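Long-range contacts in ribose ABC transporter, substrate binding protein (Conexibacter woesei, PDB 4KQ9), which probably binds a carbohydrate, perhaps ribose, as the periplasmic substrate-binding component of an ABC-type sugar transporter: residues Y12-A17 with F40-S45; P20-I25 with L93-L98; L118-I123 with E154-R159. The protein carries 1 engineered substitution. One frame throughout, in Å; residues are numbered along the deposited sequence.

How the interactions relate
From the N terminus, strand 9-15 leads into helix 20-35 and then strand 39-45, which returns to lie beside the first strand; interaction 1 closes this beta-alpha-beta loop. Interaction 2 starts inside that loop, on the first turns of the same helix, and closes much later at the end of strand 91-94, so the two cross along the chain. They also touch in space, Phe15 meeting Phe22 and Tyr12 meeting Ile25, and both reach the six-stranded parallel sheet. Interaction 3 follows in series: helices 112-126 and 143-159 close a loop through strand 132-136, beside the separate four-stranded parallel sheet, and it touches neither of the other contacts.

Interaction 1 (Y12-A17 with F40-S45); sequences YSTFGA and FDISTS
Tyr12 and Ile42 stand side by side on one face of the sheet and point the same way, with Ile42 CG1 at the edge of the tyrosine ring. A chi1 of -179° puts Tyr12 CG beside the carbonyl carbon and leans the ring toward Thr14, whose CB lies over one face, offset to the rim; Ser70 takes up the hydroxyl in a hydrogen bond. CZ of the Phe40 ring comes to 3.8 Å from Tyr12 CB. Thr14 continues the same row: its methyl CG2 sits 4.0 Å from Ile42 CG2 and 3.9 Å from Thr44 OG1. Helix 20-35 covers this face, with Ile25 on Tyr12 and Phe22 on Thr14. Ser13, Ser43, Phe15 and Ser45 turn to the other face, toward helix 49-61, where Gln52 binds the hydroxyl of Ser13 and Ser55 that of Ser43. Between the strands, Tyr12 N bonds to Asp41 O (2.9 Å) and Tyr12 O accepts from Ser43 N (2.8 Å). Thr14 repeats the scheme, giving its N-H to Ser43 O and receiving that of Ser45 at its own O; a weak bond from Gly16 N to Ser45 O ends the series. One residue gripping two partners that flank its opposite number is the signature of parallel pairing, here in a beta-alpha-beta unit at the edge of a Rossmann-like periplasmic binding protein domain.

Interaction 2 (P20-I25 with L93-L98); sequences PFFNRI and LLADGL
Ile25 and Ala95 mark the nearest approach of the two backbones, their CA atoms 8.8 Å apart, where the opening turns of helix 20-35 face the spot at which strand 91-94 gives way to loop. The chain makes a classic gamma turn there: Ala95 has a positive phi of 73°, and Asp96 N bonds back to Leu94 O. This turn aims the methyl of Ala95 at the helix, where Ile25 CD1 and Phe21 CE2 each meet Ala95 CB at 3.9 Å, the latter with the edge of its ring. Ile25 and Leu94 lie alongside each other but point opposite ways, Ile25 CG2 coming to 3.6 Å from Leu94 CD2. The phenylalanines are themselves packed together, with Phe21 CD2 over the centre of the Phe22 ring. Phe22 has CG beside its backbone N (chi1 -61°), which swings the end of the ring toward the loop, although CB does not point there. Its CZ edge comes to 4.0 Å from Asp96 OD2, ring and carboxylate planes 41° apart. Ala247 of helix 247-264 packs on Phe21 and Ile25. No hydrogen bond links the segments, so the hold is apolar: the Ala95 methyl against Ile25 and the Phe21 edge, with Leu94 against Ile25 beside it. Asp96 OD2 is hydrogen-bonded to a bound glycerol, probably from the crystallisation liquor; a carboxylate beside an aromatic edge, engaging a polyol hydroxyl, is consistent with a sugar-binding pocket here.

Interaction 3 (L118-I123 with E154-R159); sequences LKATYI and EVFEER
Ala120 sets its methyl over one face of the Phe156 ring in a CH-pi contact, with CB 3.9 Å from the centroid and displaced toward the rim. The Phe156 chi1 of -67°, CG beside the backbone N, swings the ring over the gap, and CZ and CE1 come nearest to the alanine. Ile123 reaches the same ring at its edge, where CD1 lies 4.1 Å from Phe156 CZ. The same Ala120 methyl also meets Val155, whose CB is 3.6 Å from Ala120 CB. Helices 112-126 and 143-159 run in the same general direction, their local axes 9.0 Å apart with 31° between them, and Ala120 lies where the backbones come closest, its CA 6.0 Å from Val155 CA; they are joined through strand 132-136 of the parallel four-stranded sheet. Val155 CG1 touches Thr121 OG1 (3.7 Å), the two side chains set nearly perpendicular; that hydroxyl is hydrogen-bonded to the carbonyl of Arg117. The Arg159 chain bends at chi2 and chi3, which brings the guanidinium edge to Thr121 CG2. A water lying in the guanidinium plane accepts from Arg159 NH1 (2.8 Å) and donates to Thr121 OG1 over a longer 3.2 Å, while NH2 forms a salt bridge with Asp125.

Interaction 1 (Y12-A17 with F40-S45)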
ATOM      1  N   TYR A  12     -14.196   9.618   8.105  1.00 20.99           N
ATOM      2  CA  TYR A  12     -13.384   8.515   7.576  1.00 20.24           C
ATOM      3  C   TYR A  12     -13.762   7.160   8.153  1.00 21.19           C
ATOM      4  O   TYR A  12     -13.491   6.903   9.347  1.00 21.07           O
ATOM      5  CB  TYR A  12     -11.913   8.777   7.893  1.00 19.03           C
ATOM      6  CG  TYR A  12     -10.928   7.759   7.397  1.00 20.36           C
ATOM      7  CD1 TYR A  12     -11.119   7.074   6.206  1.00 21.91           C
ATOM      8  CD2 TYR A  12      -9.735   7.581   8.053  1.00 22.69           C
ATOM      9  CE1 TYR A  12     -10.175   6.186   5.730  1.00 20.12           C
ATOM     10  CE2 TYR A  12      -8.801   6.677   7.601  1.00 22.57           C
ATOM     11  CZ  TYR A  12      -9.031   6.013   6.429  1.00 20.02           C
ATOM     12  OH  TYR A  12      -8.131   5.131   6.009  1.00 20.64           O
ATOM     13  N   SER A  13     -14.282   6.297   7.272  1.00 20.79           N
ATOM     14  CA  SER A  13     -14.568   4.925   7.512  1.00 22.17           C
ATOM     15  C   SER A  13     -13.411   4.030   7.136  1.00 24.18           C
ATOM     16  O   SER A  13     -13.078   3.881   5.930  1.00 18.45           O
ATOM     17  CB  SER A  13     -15.794   4.471   6.730  1.00 23.38           C
ATOM     18  OG  SER A  13     -15.740   3.055   6.549  1.00 22.77           O
ATOM     19  N   THR A  14     -12.790   3.463   8.190  1.00 22.45           N
ATOM     20  CA  THR A  14     -11.716   2.508   8.030  1.00 24.46           C
ATOM     21  C   THR A  14     -12.038   1.214   8.827  1.00 30.97           C
ATOM     22  O   THR A  14     -13.213   0.978   9.247  1.00 29.24           O
ATOM     23  CB  THR A  14     -10.353   3.165   8.307  1.00 24.27           C
ATOM     24  OG1 THR A  14      -9.292   2.286   7.887  1.00 24.96           O
ATOM     25  CG2 THR A  14     -10.169   3.582   9.756  1.00 23.79           C
ATOM     26  N   PHE A  15     -11.047   0.334   8.919  1.00 33.69           N
ATOM     27  CA  PHE A  15     -11.220  -0.958   9.575  1.00 34.93           C
ATOM     28  C   PHE A  15      -9.895  -1.326  10.252  1.00 35.64           C
ATOM     29  O   PHE A  15      -8.856  -0.656  10.043  1.00 33.73           O
ATOM     30  CB  PHE A  15     -11.681  -2.023   8.573  1.00 34.72           C
ATOM     31  CG  PHE A  15     -10.711  -2.261   7.453  1.00 36.93           C
ATOM     32  CD1 PHE A  15      -9.691  -3.219   7.582  1.00 37.19           C
ATOM     33  CD2 PHE A  15     -10.786  -1.507   6.279  1.00 36.04           C
ATOM     34  CE1 PHE A  15      -8.798  -3.434   6.561  1.00 35.63           C
ATOM     35  CE2 PHE A  15      -9.867  -1.713   5.264  1.00 34.63           C
ATOM     36  CZ  PHE A  15      -8.889  -2.673   5.404  1.00 35.60           C
ATOM     37  N   GLY A  16      -9.951  -2.348  11.106  1.00 39.36           N
ATOM     38  CA  GLY A  16      -8.746  -2.881  11.741  1.00 36.14           C
ATOM     39  C   GLY A  16      -8.076  -1.957  12.744  1.00 40.54           C
ATOM     40  O   GLY A  16      -7.047  -1.304  12.436  1.00 37.54           O
ATOM     41  N   ALA A  17      -8.622  -1.950  13.968  1.00 40.05           N
ATOM     42  CA  ALA A  17      -7.990  -1.271  15.113  1.00 39.93           C
ATOM     43  C   ALA A  17      -6.548  -1.730  15.292  1.00 31.89           C
ATOM     44  O   ALA A  17      -5.712  -1.009  15.755  1.00 31.53           O
ATOM     45  CB  ALA A  17      -8.798  -1.533  16.397  1.00 41.44           C
ATOM     46  N   PHE A  40     -14.242  16.504  12.265  1.00 28.95           N
ATOM     47  CA  PHE A  40     -13.726  15.259  11.673  1.00 26.52           C
ATOM     48  C   PHE A  40     -13.863  14.047  12.600  1.00 28.82           C
ATOM     49  O   PHE A  40     -13.362  14.042  13.715  1.00 35.71           O
ATOM     50  CB  PHE A  40     -12.259  15.445  11.229  1.00 24.55           C
ATOM     51  CG  PHE A  40     -11.620  14.189  10.630  1.00 24.00           C
ATOM     52  CD1 PHE A  40     -12.055  13.676   9.441  1.00 24.50           C
ATOM     53  CD2 PHE A  40     -10.580  13.530  11.274  1.00 23.43           C
ATOM     54  CE1 PHE A  40     -11.506  12.514   8.916  1.00 23.67           C
ATOM     55  CE2 PHE A  40     -10.014  12.402  10.741  1.00 23.55           C
ATOM     56  CZ  PHE A  40     -10.474  11.896   9.558  1.00 23.90           C
ATOM     57  N   ASP A  41     -14.507  13.006  12.134  1.00 28.35           N
ATOM     58  CA  ASP A  41     -14.522  11.762  12.868  1.00 31.93           C
ATOM     59  C   ASP A  41     -13.944  10.613  12.081  1.00 30.09           C
ATOM     60  O   ASP A  41     -14.147  10.526  10.903  1.00 25.90           O
ATOM     61  CB  ASP A  41     -15.954  11.380  13.211  1.00 36.88           C
ATOM     62  CG  ASP A  41     -16.391  11.960  14.542  1.00 44.27           C
ATOM     63  OD1 ASP A  41     -16.398  13.219  14.688  1.00 46.91           O
ATOM     64  OD2 ASP A  41     -16.685  11.145  15.448  1.00 55.64           O
ATOM     65  N   ILE A  42     -13.305   9.685  12.783  1.00 25.92           N
ATOM     66  CA  ILE A  42     -12.954   8.390  12.228  1.00 26.50           C
ATOM     67  C   ILE A  42     -13.808   7.273  12.799  1.00 27.47           C
ATOM     68  O   ILE A  42     -13.780   7.031  14.025  1.00 30.91           O
ATOM     69  CB  ILE A  42     -11.503   8.077  12.556  1.00 23.85           C
ATOM     70  CG1 ILE A  42     -10.632   9.090  11.863  1.00 28.82           C
ATOM     71  CG2 ILE A  42     -11.172   6.655  12.134  1.00 24.69           C
ATOM     72  CD1 ILE A  42      -9.165   9.016  12.196  1.00 31.27           C
ATOM     73  N   SER A  43     -14.468   6.520  11.938  1.00 28.60           N
ATOM     74  CA  SER A  43     -15.184   5.351  12.356  1.00 28.59           C
ATOM     75  C   SER A  43     -14.477   4.078  11.910  1.00 32.77           C
ATOM     76  O   SER A  43     -14.252   3.878  10.725  1.00 29.86           O
ATOM     77  CB  SER A  43     -16.601   5.396  11.784  1.00 32.39           C
ATOM     78  OG  SER A  43     -17.113   4.086  11.613  1.00 38.30           O
ATOM     79  N   THR A  44     -14.166   3.187  12.858  1.00 32.94           N
ATOM     80  CA  THR A  44     -13.342   2.018  12.564  1.00 34.32           C
ATOM     81  C   THR A  44     -14.132   0.793  12.810  1.00 38.50           C
ATOM     82  O   THR A  44     -14.549   0.553  13.930  1.00 45.24           O
ATOM     83  CB  THR A  44     -12.103   1.950  13.443  1.00 32.00           C
ATOM     84  OG1 THR A  44     -11.411   3.202  13.398  1.00 32.59           O
ATOM     85  CG2 THR A  44     -11.157   0.840  12.964  1.00 33.10           C
ATOM     86  N   SER A  45     -14.307  -0.017  11.785  1.00 36.69           N
ATOM     87  CA  SER A  45     -15.161  -1.133  11.921  1.00 36.89           C
ATOM     88  C   SER A  45     -14.335  -2.398  12.210  1.00 40.67           C
ATOM     89  O   SER A  45     -13.087  -2.387  12.226  1.00 35.51           O
ATOM     90  CB  SER A  45     -16.034  -1.256  10.692  1.00 38.16           C
ATOM     91  OG  SER A  45     -15.299  -1.844   9.653  1.00 42.46           O
TER

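Interaction 2 (P20-I25 with L93-L98)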
ATOM      1  N   PRO A  20      -1.320  -1.577  11.662  1.00 25.51           N
ATOM      2  CA  PRO A  20      -0.508  -0.365  11.756  1.00 23.11           C
ATOM      3  C   PRO A  20      -0.741   0.613  10.589  1.00 22.99           C
ATOM      4  O   PRO A  20      -0.862   1.799  10.797  1.00 22.96           O
ATOM      5  CB  PRO A  20       0.917  -0.911  11.717  1.00 25.06           C
ATOM      6  CG  PRO A  20       0.780  -2.198  12.506  1.00 26.69           C
ATOM      7  CD  PRO A  20      -0.508  -2.786  11.957  1.00 26.99           C
ATOM      8  N   PHE A  21      -0.830   0.083   9.384  1.00 21.42           N
ATOM      9  CA  PHE A  21      -0.901   0.938   8.181  1.00 21.68           C
ATOM     10  C   PHE A  21      -2.127   1.873   8.272  1.00 21.44           C
ATOM     11  O   PHE A  21      -2.006   3.053   8.110  1.00 21.89           O
ATOM     12  CB  PHE A  21      -0.968   0.034   6.978  1.00 21.13           C
ATOM     13  CG  PHE A  21      -1.146   0.766   5.671  1.00 21.86           C
ATOM     14  CD1 PHE A  21      -0.066   1.441   5.088  1.00 23.61           C
ATOM     15  CD2 PHE A  21      -2.377   0.784   5.039  1.00 22.46           C
ATOM     16  CE1 PHE A  21      -0.233   2.100   3.862  1.00 21.61           C
ATOM     17  CE2 PHE A  21      -2.537   1.437   3.814  1.00 23.11           C
ATOM     18  CZ  PHE A  21      -1.438   2.097   3.247  1.00 21.66           C
ATOM     19  N   PHE A  22      -3.293   1.321   8.575  1.00 21.85           N
ATOM     20  CA  PHE A  22      -4.552   2.115   8.689  1.00 22.69           C
ATOM     21  C   PHE A  22      -4.605   2.977   9.906  1.00 23.24           C
ATOM     22  O   PHE A  22      -5.082   4.126   9.846  1.00 23.27           O
ATOM     23  CB  PHE A  22      -5.787   1.231   8.545  1.00 25.49           C
ATOM     24  CG  PHE A  22      -5.859   0.546   7.216  1.00 27.12           C
ATOM     25  CD1 PHE A  22      -6.275   1.234   6.092  1.00 27.09           C
ATOM     26  CD2 PHE A  22      -5.457  -0.775   7.079  1.00 28.59           C
ATOM     27  CE1 PHE A  22      -6.265   0.635   4.851  1.00 27.52           C
ATOM     28  CE2 PHE A  22      -5.444  -1.390   5.834  1.00 29.95           C
ATOM     29  CZ  PHE A  22      -5.887  -0.695   4.719  1.00 30.34           C
ATOM     30  N   ASN A  23      -3.974   2.531  10.992  1.00 23.14           N
ATOM     31  CA  ASN A  23      -3.770   3.406  12.100  1.00 24.52           C
ATOM     32  C   ASN A  23      -2.992   4.645  11.685  1.00 21.85           C
ATOM     33  O   ASN A  23      -3.348   5.728  12.093  1.00 20.52           O
ATOM     34  CB  ASN A  23      -3.114   2.678  13.305  1.00 29.06           C
ATOM     35  CG  ASN A  23      -4.101   1.785  14.045  1.00 33.84           C
ATOM     36  OD1 ASN A  23      -5.280   2.054  14.076  1.00 37.29           O
ATOM     37  ND2 ASN A  23      -3.615   0.690  14.617  1.00 43.85           N
ATOM     38  N   ARG A  24      -1.955   4.508  10.850  1.00 19.80           N
ATOM     39  CA  ARG A  24      -1.121   5.638  10.492  1.00 19.22           C
ATOM     40  C   ARG A  24      -1.854   6.573   9.531  1.00 15.06           C
ATOM     41  O   ARG A  24      -1.646   7.782   9.549  1.00 17.22           O
ATOM     42  CB  ARG A  24       0.228   5.199   9.859  1.00 23.42           C
ATOM     43  CG  ARG A  24       1.374   4.988  10.882  1.00 31.57           C
ATOM     44  CD  ARG A  24       2.783   4.944  10.249  1.00 35.58           C
ATOM     45  NE  ARG A  24       2.880   4.115   9.018  1.00 40.62           N
ATOM     46  CZ  ARG A  24       2.906   2.774   8.970  1.00 42.67           C
ATOM     47  NH1 ARG A  24       2.849   2.056  10.098  1.00 43.26           N
ATOM     48  NH2 ARG A  24       3.002   2.137   7.797  1.00 37.46           N
ATOM     49  N   ILE A  25      -2.632   6.017   8.654  1.00 15.01           N
ATOM     50  CA  ILE A  25      -3.458   6.879   7.779  1.00 15.94           C
ATOM     51  C   ILE A  25      -4.423   7.739   8.661  1.00 18.70           C
ATOM     52  O   ILE A  25      -4.527   8.921   8.456  1.00 16.47           O
ATOM     53  CB  ILE A  25      -4.260   6.091   6.783  1.00 16.15           C
ATOM     54  CG1 ILE A  25      -3.344   5.292   5.836  1.00 16.34           C
ATOM     55  CG2 ILE A  25      -5.087   7.046   5.956  1.00 16.29           C
ATOM     56  CD1 ILE A  25      -4.130   4.622   4.750  1.00 17.31           C
ATOM     57  N   LEU A  93     -12.164   7.560  -2.070  1.00 12.44           N
ATOM     58  CA  LEU A  93     -11.580   6.310  -1.717  1.00 13.94           C
ATOM     59  C   LEU A  93     -10.115   6.521  -1.334  1.00 13.62           C
ATOM     60  O   LEU A  93      -9.395   7.331  -1.954  1.00 13.87           O
ATOM     61  CB  LEU A  93     -11.670   5.319  -2.877  1.00 14.52           C
ATOM     62  CG  LEU A  93     -13.109   5.133  -3.295  1.00 15.84           C
ATOM     63  CD1 LEU A  93     -13.119   4.458  -4.644  1.00 16.28           C
ATOM     64  CD2 LEU A  93     -13.852   4.387  -2.184  1.00 18.49           C
ATOM     65  N   LEU A  94      -9.655   5.756  -0.351  1.00 13.77           N
ATOM     66  CA  LEU A  94      -8.348   6.034   0.248  1.00 15.31           C
ATOM     67  C   LEU A  94      -7.584   4.731   0.458  1.00 16.38           C
ATOM     68  O   LEU A  94      -8.105   3.817   1.093  1.00 17.79           O
ATOM     69  CB  LEU A  94      -8.546   6.818   1.552  1.00 14.67           C
ATOM     70  CG  LEU A  94      -7.269   7.193   2.276  1.00 13.36           C
ATOM     71  CD1 LEU A  94      -6.281   7.923   1.421  1.00 14.01           C
ATOM     72  CD2 LEU A  94      -7.488   8.012   3.523  1.00 15.02           C
ATOM     73  N   ALA A  95      -6.373   4.675  -0.095  1.00 16.17           N
ATOM     74  CA  ALA A  95      -5.393   3.536  -0.104  1.00 19.13           C
ATOM     75  C   ALA A  95      -5.736   2.345  -1.012  1.00 19.75           C
ATOM     76  O   ALA A  95      -4.855   1.741  -1.670  1.00 24.20           O
ATOM     77  CB  ALA A  95      -5.058   3.073   1.301  1.00 18.95           C
ATOM     78  N   ASP A  96      -7.005   1.995  -1.023  1.00 21.64           N
ATOM     79  CA  ASP A  96      -7.545   0.948  -1.841  1.00 24.20           C
ATOM     80  C   ASP A  96      -8.835   1.406  -2.512  1.00 22.18           C
ATOM     81  O   ASP A  96      -9.637   2.173  -1.935  1.00 24.57           O
ATOM     82  CB  ASP A  96      -7.845  -0.299  -0.999  1.00 26.37           C
ATOM     83  CG  ASP A  96      -6.586  -0.982  -0.494  1.00 31.88           C
ATOM     84  OD1 ASP A  96      -5.815  -1.560  -1.324  1.00 34.19           O
ATOM     85  OD2 ASP A  96      -6.372  -0.922   0.742  1.00 34.45           O
ATOM     86  N   GLY A  97      -9.045   0.893  -3.711  1.00 21.13           N
ATOM     87  CA  GLY A  97     -10.167   1.256  -4.558  1.00 23.56           C
ATOM     88  C   GLY A  97     -11.271   0.202  -4.580  1.00 27.75           C
ATOM     89  O   GLY A  97     -11.299  -0.690  -3.757  1.00 28.84           O
ATOM     90  N   LEU A  98     -12.252   0.390  -5.447  1.00 29.40           N
ATOM     91  CA  LEU A  98     -13.368  -0.551  -5.578  1.00 30.37           C
ATOM     92  C   LEU A  98     -13.207  -1.259  -6.896  1.00 34.94           C
ATOM     93  O   LEU A  98     -12.338  -0.889  -7.728  1.00 34.13           O
ATOM     94  CB  LEU A  98     -14.709   0.157  -5.536  1.00 26.82           C
ATOM     95  CG  LEU A  98     -14.991   0.999  -4.283  1.00 26.32           C
ATOM     96  CD1 LEU A  98     -16.333   1.719  -4.307  1.00 24.22           C
ATOM     97  CD2 LEU A  98     -14.840   0.180  -3.018  1.00 27.44           C
TER

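Interaction 3 (L118-I123 with E154-R159)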
ATOM      1  N   LEU A 118       9.641  -0.087  -9.521  1.00 17.72           N
ATOM      2  CA  LEU A 118      10.765   0.304  -8.680  1.00 19.50           C
ATOM      3  C   LEU A 118      11.551  -0.922  -8.148  1.00 16.88           C
ATOM      4  O   LEU A 118      12.837  -0.947  -8.126  1.00 16.39           O
ATOM      5  CB  LEU A 118      10.315   1.130  -7.476  1.00 21.24           C
ATOM      6  CG  LEU A 118       9.666   2.504  -7.768  1.00 26.18           C
ATOM      7  CD1 LEU A 118       9.126   3.032  -6.449  1.00 26.81           C
ATOM      8  CD2 LEU A 118      10.678   3.465  -8.402  1.00 30.89           C
ATOM      9  N   LYS A 119      10.785  -1.922  -7.716  1.00 14.66           N
ATOM     10  CA  LYS A 119      11.367  -3.148  -7.180  1.00 13.81           C
ATOM     11  C   LYS A 119      12.150  -3.960  -8.240  1.00 13.36           C
ATOM     12  O   LYS A 119      13.277  -4.402  -7.978  1.00 14.84           O
ATOM     13  CB  LYS A 119      10.262  -3.996  -6.516  1.00 13.05           C
ATOM     14  CG  LYS A 119       9.826  -3.382  -5.172  1.00 13.95           C
ATOM     15  CD  LYS A 119       8.393  -3.869  -4.843  1.00 15.71           C
ATOM     16  CE  LYS A 119       8.359  -5.080  -3.966  1.00 16.44           C
ATOM     17  NZ  LYS A 119       7.025  -5.685  -3.599  1.00 15.84           N
ATOM     18  N   ALA A 120      11.528  -4.129  -9.369  1.00 14.05           N
ATOM     19  CA  ALA A 120      12.111  -4.848 -10.490  1.00 17.32           C
ATOM     20  C   ALA A 120      13.343  -4.148 -11.042  1.00 20.02           C
ATOM     21  O   ALA A 120      14.369  -4.830 -11.309  1.00 20.36           O
ATOM     22  CB  ALA A 120      11.091  -5.122 -11.532  1.00 17.44           C
ATOM     23  N   THR A 121      13.321  -2.792 -11.101  1.00 18.33           N
ATOM     24  CA  THR A 121      14.454  -2.024 -11.545  1.00 19.23           C
ATOM     25  C   THR A 121      15.635  -2.067 -10.587  1.00 18.74           C
ATOM     26  O   THR A 121      16.820  -2.140 -11.029  1.00 19.80           O
ATOM     27  CB  THR A 121      14.033  -0.557 -11.824  1.00 19.72           C
ATOM     28  OG1 THR A 121      12.956  -0.591 -12.715  1.00 17.47           O
ATOM     29  CG2 THR A 121      15.146   0.247 -12.411  1.00 25.42           C
ATOM     30  N   TYR A 122      15.351  -2.043  -9.275  1.00 15.81           N
ATOM     31  CA  TYR A 122      16.355  -2.176  -8.303  1.00 17.38           C
ATOM     32  C   TYR A 122      17.147  -3.478  -8.568  1.00 17.71           C
ATOM     33  O   TYR A 122      18.403  -3.484  -8.484  1.00 16.93           O
ATOM     34  CB  TYR A 122      15.765  -2.190  -6.878  1.00 18.41           C
ATOM     35  CG  TYR A 122      16.805  -2.249  -5.832  1.00 20.59           C
ATOM     36  CD1 TYR A 122      17.429  -1.077  -5.409  1.00 21.90           C
ATOM     37  CD2 TYR A 122      17.205  -3.461  -5.291  1.00 21.85           C
ATOM     38  CE1 TYR A 122      18.377  -1.111  -4.436  1.00 23.22           C
ATOM     39  CE2 TYR A 122      18.184  -3.522  -4.327  1.00 23.23           C
ATOM     40  CZ  TYR A 122      18.760  -2.317  -3.911  1.00 24.44           C
ATOM     41  OH  TYR A 122      19.737  -2.307  -2.998  1.00 29.87           O
ATOM     42  N   ILE A 123      16.408  -4.549  -8.791  1.00 18.16           N
ATOM     43  CA  ILE A 123      17.000  -5.890  -8.952  1.00 19.21           C
ATOM     44  C   ILE A 123      17.766  -5.940 -10.285  1.00 20.70           C
ATOM     45  O   ILE A 123      18.926  -6.316 -10.307  1.00 22.61           O
ATOM     46  CB  ILE A 123      15.920  -6.978  -8.978  1.00 19.27           C
ATOM     47  CG1 ILE A 123      15.411  -7.227  -7.536  1.00 20.37           C
ATOM     48  CG2 ILE A 123      16.473  -8.290  -9.527  1.00 21.05           C
ATOM     49  CD1 ILE A 123      14.071  -7.940  -7.515  1.00 22.02           C
ATOM     50  N   GLU A 154       7.119  -6.780 -16.688  1.00 22.11           N
ATOM     51  CA  GLU A 154       7.496  -5.949 -17.823  1.00 24.94           C
ATOM     52  C   GLU A 154       8.931  -5.425 -17.700  1.00 23.02           C
ATOM     53  O   GLU A 154       9.669  -5.377 -18.703  1.00 20.75           O
ATOM     54  CB  GLU A 154       6.539  -4.756 -17.983  1.00 28.52           C
ATOM     55  CG  GLU A 154       5.168  -5.123 -18.544  1.00 32.90           C
ATOM     56  CD  GLU A 154       4.152  -3.970 -18.416  1.00 38.23           C
ATOM     57  OE1 GLU A 154       4.574  -2.805 -18.238  1.00 37.06           O
ATOM     58  OE2 GLU A 154       2.924  -4.225 -18.488  1.00 40.35           O
ATOM     59  N   VAL A 155       9.336  -5.012 -16.499  1.00 19.24           N
ATOM     60  CA  VAL A 155      10.692  -4.563 -16.283  1.00 21.34           C
ATOM     61  C   VAL A 155      11.636  -5.741 -16.531  1.00 23.74           C
ATOM     62  O   VAL A 155      12.608  -5.552 -17.237  1.00 23.16           O
ATOM     63  CB  VAL A 155      10.932  -3.934 -14.920  1.00 21.40           C
ATOM     64  CG1 VAL A 155      12.390  -3.673 -14.658  1.00 23.95           C
ATOM     65  CG2 VAL A 155      10.165  -2.620 -14.797  1.00 22.79           C
ATOM     66  N   PHE A 156      11.344  -6.943 -15.991  1.00 22.57           N
ATOM     67  CA  PHE A 156      12.301  -8.031 -16.117  1.00 21.48           C
ATOM     68  C   PHE A 156      12.498  -8.399 -17.625  1.00 23.86           C
ATOM     69  O   PHE A 156      13.627  -8.662 -18.082  1.00 22.78           O
ATOM     70  CB  PHE A 156      11.869  -9.263 -15.259  1.00 21.57           C
ATOM     71  CG  PHE A 156      11.918  -9.010 -13.746  1.00 17.88           C
ATOM     72  CD1 PHE A 156      13.001  -8.364 -13.174  1.00 20.36           C
ATOM     73  CD2 PHE A 156      10.886  -9.412 -12.939  1.00 17.59           C
ATOM     74  CE1 PHE A 156      13.071  -8.140 -11.802  1.00 18.21           C
ATOM     75  CE2 PHE A 156      10.936  -9.203 -11.560  1.00 16.83           C
ATOM     76  CZ  PHE A 156      12.017  -8.579 -10.996  1.00 17.48           C
ATOM     77  N   GLU A 157      11.399  -8.436 -18.365  1.00 26.54           N
ATOM     78  CA  GLU A 157      11.437  -8.636 -19.828  1.00 33.58           C
ATOM     79  C   GLU A 157      12.348  -7.622 -20.512  1.00 34.38           C
ATOM     80  O   GLU A 157      13.293  -8.000 -21.164  1.00 32.39           O
ATOM     81  CB  GLU A 157      10.073  -8.501 -20.437  1.00 36.13           C
ATOM     82  CG  GLU A 157      10.113  -8.747 -21.944  1.00 49.16           C
ATOM     83  CD  GLU A 157       8.998  -9.666 -22.426  1.00 59.72           C
ATOM     84  OE1 GLU A 157       7.924  -9.693 -21.777  1.00 72.38           O
ATOM     85  OE2 GLU A 157       9.193 -10.366 -23.455  1.00 66.56           O
ATOM     86  N   GLU A 158      12.054  -6.351 -20.312  1.00 31.78           N
ATOM     87  CA  GLU A 158      12.777  -5.268 -20.910  1.00 35.79           C
ATOM     88  C   GLU A 158      14.268  -5.288 -20.563  1.00 37.12           C
ATOM     89  O   GLU A 158      15.100  -4.882 -21.392  1.00 36.74           O
ATOM     90  CB  GLU A 158      12.179  -3.927 -20.433  1.00 36.78           C
ATOM     91  CG  GLU A 158      12.693  -2.735 -21.201  1.00 38.48           C
ATOM     92  N   ARG A 159      14.623  -5.763 -19.362  1.00 32.33           N
ATOM     93  CA  ARG A 159      16.041  -5.780 -18.962  1.00 29.86           C
ATOM     94  C   ARG A 159      16.756  -7.088 -19.166  1.00 27.80           C
ATOM     95  O   ARG A 159      17.945  -7.171 -18.807  1.00 28.67           O
ATOM     96  CB  ARG A 159      16.174  -5.332 -17.527  1.00 30.04           C
ATOM     97  CG  ARG A 159      15.550  -3.972 -17.293  1.00 30.70           C
ATOM     98  CD  ARG A 159      16.472  -2.878 -17.754  1.00 30.46           C
ATOM     99  NE  ARG A 159      17.743  -2.936 -17.062  1.00 29.21           N
ATOM    100  CZ  ARG A 159      18.031  -2.293 -15.945  1.00 27.15           C
ATOM    101  NH1 ARG A 159      17.166  -1.501 -15.330  1.00 27.15           N
ATOM    102  NH2 ARG A 159      19.230  -2.427 -15.436  1.00 31.37           N
TER
HETATM  103  O   HOH W   1      14.481  -0.867 -15.539  1.00 36.49           O